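Side-chain contacts in cyclohexadienyl dehydratase (PDB 5JOS), which probably catalyses the dehydration of prephenate and arogenate in phenylalanine biosynthesis, using a fold of the periplasmic binding protein family: residues A[46-51]-A[209-214]; A[226-231]-A[235-240]. All coordinates share one frame; numbering follows the deposited sequence.

Contact 1: A[46-51]-A[209-214]; sequences TGFDID and KGYMMP
Asp49 and Tyr211 meet through similar first torsions. In both, CG lies beside the backbone N and anti to the carbonyl carbon, with chi1 -75° at Asp49 and -54° at Tyr211. The two side chains approach from opposite directions. The result is one short hydrogen bond, given by Tyr211 OH to Asp49 OD1 at 2.6 Å. The hydroxyl meets the oxygen from above the carboxylate plane, 36° out of it. The carboxylate stands nearly perpendicular to the ring and lies at its edge. Asp49 CG comes to 3.6 Å from Tyr211 CE1, in the plane of the ring. Phe48 adds a looser contact, with its CE1 4.4 Å from Tyr211 OH.

The pair is buried, and both groups have further partners. Asp49 OD2 accepts a hydrogen bond from Gly89 N and has a weak one with Tyr106 OH. Tyr211 OH is also bonded to Tyr237 OH, and the Tyr211 ring stacks with Tyr106. The carboxylate is thus held through both of its oxygens. A phenylalanine in place of Tyr211 would probably leave Asp49 OD1 without this donor inside the protein and would break the link to Tyr237.

Asp49 sits in the first turn of helix 48-60, which Gly47 precedes at the N-cap position. Tyr211 lies along the interrupted strand 205-213, which runs between strands 101-102 and 107-109. The contact therefore ties the start of this helix to the central strand of that antiparallel sheet. Leu228 of helix 218-233 touches Tyr211, and Leu240 and Tyr241 of helix 236-245 pack on Phe48.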
# COMPACT_ATOMS: atom_id res chain seq x y z
N THR A 46 13.02 3.76 -8.75
CA THR A 46 11.76 4.32 -9.21
C THR A 46 10.62 3.68 -8.42
O THR A 46 10.76 2.55 -7.89
CB THR A 46 11.63 4.20 -10.73
OG1 THR A 46 10.44 4.83 -11.15
CG2 THR A 46 11.54 2.76 -11.25
N GLY A 47 9.52 4.42 -8.30
CA GLY A 47 8.32 3.91 -7.70
C GLY A 47 7.60 4.90 -6.81
O GLY A 47 8.12 5.97 -6.47
N PHE A 48 6.43 4.46 -6.36
CA PHE A 48 5.60 5.21 -5.43
C PHE A 48 6.35 5.75 -4.20
O PHE A 48 6.27 6.94 -3.90
CB PHE A 48 4.45 4.25 -5.02
CG PHE A 48 3.37 4.84 -4.14
CD1 PHE A 48 3.58 5.05 -2.79
CD2 PHE A 48 2.10 4.98 -4.61
CE1 PHE A 48 2.56 5.50 -1.97
CE2 PHE A 48 1.06 5.45 -3.80
CZ PHE A 48 1.30 5.72 -2.48
N ASP A 49 7.04 4.87 -3.46
CA ASP A 49 7.70 5.33 -2.27
C ASP A 49 9.08 5.98 -2.50
O ASP A 49 9.63 6.59 -1.55
CB ASP A 49 7.80 4.24 -1.24
CG ASP A 49 6.48 3.97 -0.57
OD1 ASP A 49 5.69 4.93 -0.32
OD2 ASP A 49 6.22 2.79 -0.22
N ILE A 50 9.57 5.90 -3.74
CA ILE A 50 10.77 6.60 -4.14
C ILE A 50 10.37 8.01 -4.33
O ILE A 50 11.09 8.90 -3.84
CB ILE A 50 11.39 6.02 -5.38
CG1 ILE A 50 11.67 4.55 -5.22
CG2 ILE A 50 12.63 6.80 -5.85
CD1 ILE A 50 12.61 4.15 -4.12
N ASP A 51 9.21 8.23 -4.98
CA ASP A 51 8.68 9.54 -5.07
C ASP A 51 8.42 10.12 -3.64
O ASP A 51 8.65 11.31 -3.37
CB ASP A 51 7.36 9.56 -5.83
CG ASP A 51 7.51 9.39 -7.29
OD1 ASP A 51 8.65 9.26 -7.79
OD2 ASP A 51 6.46 9.50 -7.99
N LYS A 209 0.06 -0.31 4.96
CA LYS A 209 1.44 -0.05 4.68
C LYS A 209 1.82 1.17 5.47
O LYS A 209 1.06 2.14 5.57
CB LYS A 209 1.67 0.37 3.20
CG LYS A 209 1.17 -0.53 2.06
CD LYS A 209 1.92 -1.77 2.06
CE LYS A 209 1.71 -2.56 0.77
NZ LYS A 209 2.57 -3.77 0.99
N GLY A 210 3.07 1.19 5.91
CA GLY A 210 3.55 2.30 6.73
C GLY A 210 5.03 2.43 6.47
O GLY A 210 5.69 1.55 5.84
N TYR A 211 5.58 3.56 6.91
CA TYR A 211 7.05 3.76 6.89
C TYR A 211 7.66 3.31 8.23
O TYR A 211 7.19 3.64 9.27
CB TYR A 211 7.41 5.19 6.49
CG TYR A 211 6.76 5.56 5.16
CD1 TYR A 211 6.99 4.83 4.06
CD2 TYR A 211 5.89 6.61 5.07
CE1 TYR A 211 6.37 5.15 2.86
CE2 TYR A 211 5.31 6.96 3.86
CZ TYR A 211 5.51 6.19 2.78
OH TYR A 211 4.86 6.47 1.60
N MET A 212 8.73 2.56 8.14
CA MET A 212 9.27 1.90 9.29
C MET A 212 10.46 2.63 9.83
O MET A 212 11.39 2.91 9.08
CB MET A 212 9.69 0.51 8.88
CG MET A 212 9.57 -0.52 9.95
SD MET A 212 9.93 -2.25 9.51
CE MET A 212 11.40 -2.23 8.56
N MET A 213 10.43 2.92 11.13
CA MET A 213 11.45 3.72 11.82
C MET A 213 12.04 2.97 13.04
O MET A 213 11.35 2.12 13.63
CB MET A 213 10.80 5.05 12.32
CG MET A 213 10.72 6.07 11.19
SD MET A 213 9.65 7.51 11.43
CE MET A 213 8.16 6.66 11.13
N PRO A 214 13.30 3.25 13.41
CA PRO A 214 13.81 2.57 14.62
C PRO A 214 13.04 3.03 15.83
O PRO A 214 12.59 4.14 15.92
CB PRO A 214 15.28 2.99 14.69
CG PRO A 214 15.36 4.24 13.90
CD PRO A 214 14.31 4.14 12.82

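Contact 2: A[226-231]-A[235-240]; sequences QWLDQM and GTYEKL
Met231 O accepts a weak hydrogen bond from Thr236 N, at 3.1 Å with an N-H...O angle of 134°. This is the long backbone bond of a Schellman motif, which ends helix 218-233. Gly235 is the C-prime residue, and its positive phi turns the chain. A side chain there would run into the carbonyl oxygen of the preceding residue. Gly235 is also the N-cap of the next helix, and its O receives Lys239 N. One glycine thus closes one helix and opens another. The two short helical segments stand at 68° to each other, with their axes 10.1 Å apart.

Inside this corner the contact is mostly apolar. The side chain of Met231 crosses that of Tyr237 at about a right angle. Its CG is 3.5 Å from Tyr237 CE2, an oblique approach to the ring. Leu228, nearly one turn earlier in the helix, reaches the same part of the ring, with CD2 3.6 Å from Tyr237 CE2. The same methyl, Leu228 CD2, lies 3.2 Å from Tyr237 OH. The polar partner of that hydroxyl is Tyr211 OH, so the leucine packs beside a group already engaged elsewhere.

Tyr237 thus packs against Met231 CB and CG and Leu228 CD2, while Thr236 meets the end of the methionine. Thr236 OG1 turns to Gln234 NE2, and its methyl is left for packing. Trp227 and Met231 also touch helix 48-60, so the corner rests on that helix. The Met231 chain bends at chi2 (77°), which carries its sulfur toward Thr236. There Met231 CE ends 3.9 Å from Thr236 CG2.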
# COMPACT_ATOMS: atom_id res chain seq x y z
N GLN A 226 2.96 14.00 11.09
CA GLN A 226 2.47 15.31 10.65
C GLN A 226 2.72 15.51 9.16
O GLN A 226 1.92 16.05 8.42
CB GLN A 226 3.24 16.38 11.34
CG GLN A 226 2.86 16.46 12.79
CD GLN A 226 3.99 17.03 13.59
OE1 GLN A 226 5.09 17.31 13.10
NE2 GLN A 226 3.70 17.26 14.82
N TRP A 227 3.83 15.08 8.69
CA TRP A 227 4.05 15.27 7.26
C TRP A 227 3.13 14.43 6.36
O TRP A 227 2.63 14.92 5.30
CB TRP A 227 5.43 14.93 6.96
CG TRP A 227 5.71 15.01 5.61
CD1 TRP A 227 5.81 16.15 4.86
CD2 TRP A 227 5.92 13.92 4.72
NE1 TRP A 227 6.11 15.81 3.57
CE2 TRP A 227 6.15 14.46 3.46
CE3 TRP A 227 5.91 12.56 4.87
CZ2 TRP A 227 6.44 13.71 2.41
CZ3 TRP A 227 6.18 11.77 3.76
CH2 TRP A 227 6.41 12.33 2.57
N LEU A 228 2.81 13.22 6.81
CA LEU A 228 1.88 12.35 6.03
C LEU A 228 0.53 12.93 5.96
O LEU A 228 -0.11 12.94 4.95
CB LEU A 228 1.67 11.02 6.69
CG LEU A 228 2.72 10.05 6.46
CD1 LEU A 228 2.35 8.76 7.18
CD2 LEU A 228 2.69 9.79 4.97
N ASP A 229 0.09 13.44 7.09
CA ASP A 229 -1.19 14.04 7.10
C ASP A 229 -1.21 15.28 6.20
O ASP A 229 -2.21 15.56 5.54
CB ASP A 229 -1.61 14.37 8.50
CG ASP A 229 -2.82 15.27 8.52
OD1 ASP A 229 -2.66 16.48 8.53
OD2 ASP A 229 -3.94 14.79 8.44
N GLN A 230 -0.11 16.02 6.13
CA GLN A 230 -0.09 17.17 5.26
C GLN A 230 -0.17 16.75 3.79
O GLN A 230 -0.85 17.31 2.99
CB GLN A 230 1.21 17.92 5.48
CG GLN A 230 1.55 18.93 4.42
CD GLN A 230 2.75 19.78 4.83
OE1 GLN A 230 2.61 20.79 5.55
NE2 GLN A 230 3.92 19.40 4.34
N MET A 231 0.57 15.72 3.49
CA MET A 231 0.56 15.07 2.23
C MET A 231 -0.83 14.55 1.79
O MET A 231 -1.26 14.70 0.63
CB MET A 231 1.50 13.95 2.42
CG MET A 231 2.20 13.50 1.26
SD MET A 231 3.61 14.46 0.63
CE MET A 231 4.28 12.99 -0.10
N GLY A 235 -3.44 16.51 -1.28
CA GLY A 235 -3.82 15.75 -2.48
C GLY A 235 -2.67 14.99 -3.09
O GLY A 235 -2.84 14.36 -4.13
N THR A 236 -1.52 15.01 -2.44
CA THR A 236 -0.36 14.37 -3.03
C THR A 236 -0.54 12.85 -3.05
O THR A 236 -0.13 12.23 -4.01
CB THR A 236 0.91 14.75 -2.25
OG1 THR A 236 0.82 16.14 -1.96
CG2 THR A 236 2.17 14.44 -3.09
N TYR A 237 -1.12 12.24 -2.02
CA TYR A 237 -1.31 10.79 -2.11
C TYR A 237 -2.33 10.43 -3.23
O TYR A 237 -2.18 9.38 -3.88
CB TYR A 237 -1.67 10.08 -0.81
CG TYR A 237 -0.43 9.72 0.01
CD1 TYR A 237 0.36 8.66 -0.35
CD2 TYR A 237 -0.01 10.50 1.07
CE1 TYR A 237 1.53 8.35 0.32
CE2 TYR A 237 1.19 10.18 1.76
CZ TYR A 237 1.93 9.09 1.38
OH TYR A 237 3.07 8.65 2.02
N GLU A 238 -3.33 11.25 -3.44
CA GLU A 238 -4.28 10.96 -4.50
C GLU A 238 -3.54 10.86 -5.85
O GLU A 238 -3.80 9.97 -6.63
CB GLU A 238 -5.33 12.05 -4.63
CG GLU A 238 -6.43 11.94 -3.63
CD GLU A 238 -7.30 13.18 -3.60
OE1 GLU A 238 -7.73 13.54 -2.48
OE2 GLU A 238 -7.53 13.82 -4.67
N LYS A 239 -2.64 11.81 -6.11
CA LYS A 239 -1.92 11.87 -7.40
C LYS A 239 -0.99 10.68 -7.53
O LYS A 239 -0.85 10.09 -8.57
CB LYS A 239 -1.09 13.15 -7.50
CG LYS A 239 -1.80 14.22 -8.27
CD LYS A 239 -2.73 15.04 -7.40
CE LYS A 239 -2.54 16.52 -7.72
NZ LYS A 239 -3.24 17.40 -6.73
N LEU A 240 -0.39 10.30 -6.43
CA LEU A 240 0.43 9.12 -6.41
C LEU A 240 -0.34 7.84 -6.67
O LEU A 240 0.14 6.94 -7.37
CB LEU A 240 1.13 9.00 -5.06
CG LEU A 240 2.22 10.04 -4.77
CD1 LEU A 240 2.73 9.80 -3.33
CD2 LEU A 240 3.34 9.81 -5.76

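From the N terminus, the chain enters contact 1 at residues 46-51 and returns to it at 209-214. This closes a long loop of 157 residues, which holds the whole five-stranded mixed sheet. That layout is consistent with the two-lobed fold of periplasmic binding proteins, in which the chain leaves one lobe and comes back. Contact 2 follows in series. Only three residues separate its segments, 226-231 and 235-240, at the turn from helix 218-233 into helix 236-245. The two contacts neither nest nor cross, but they touch. Phe48 CZ packs 3.8 Å from Tyr237 CD1. Together they join helix 48-60, strand 205-213 and the two C-terminal helices into one packed unit.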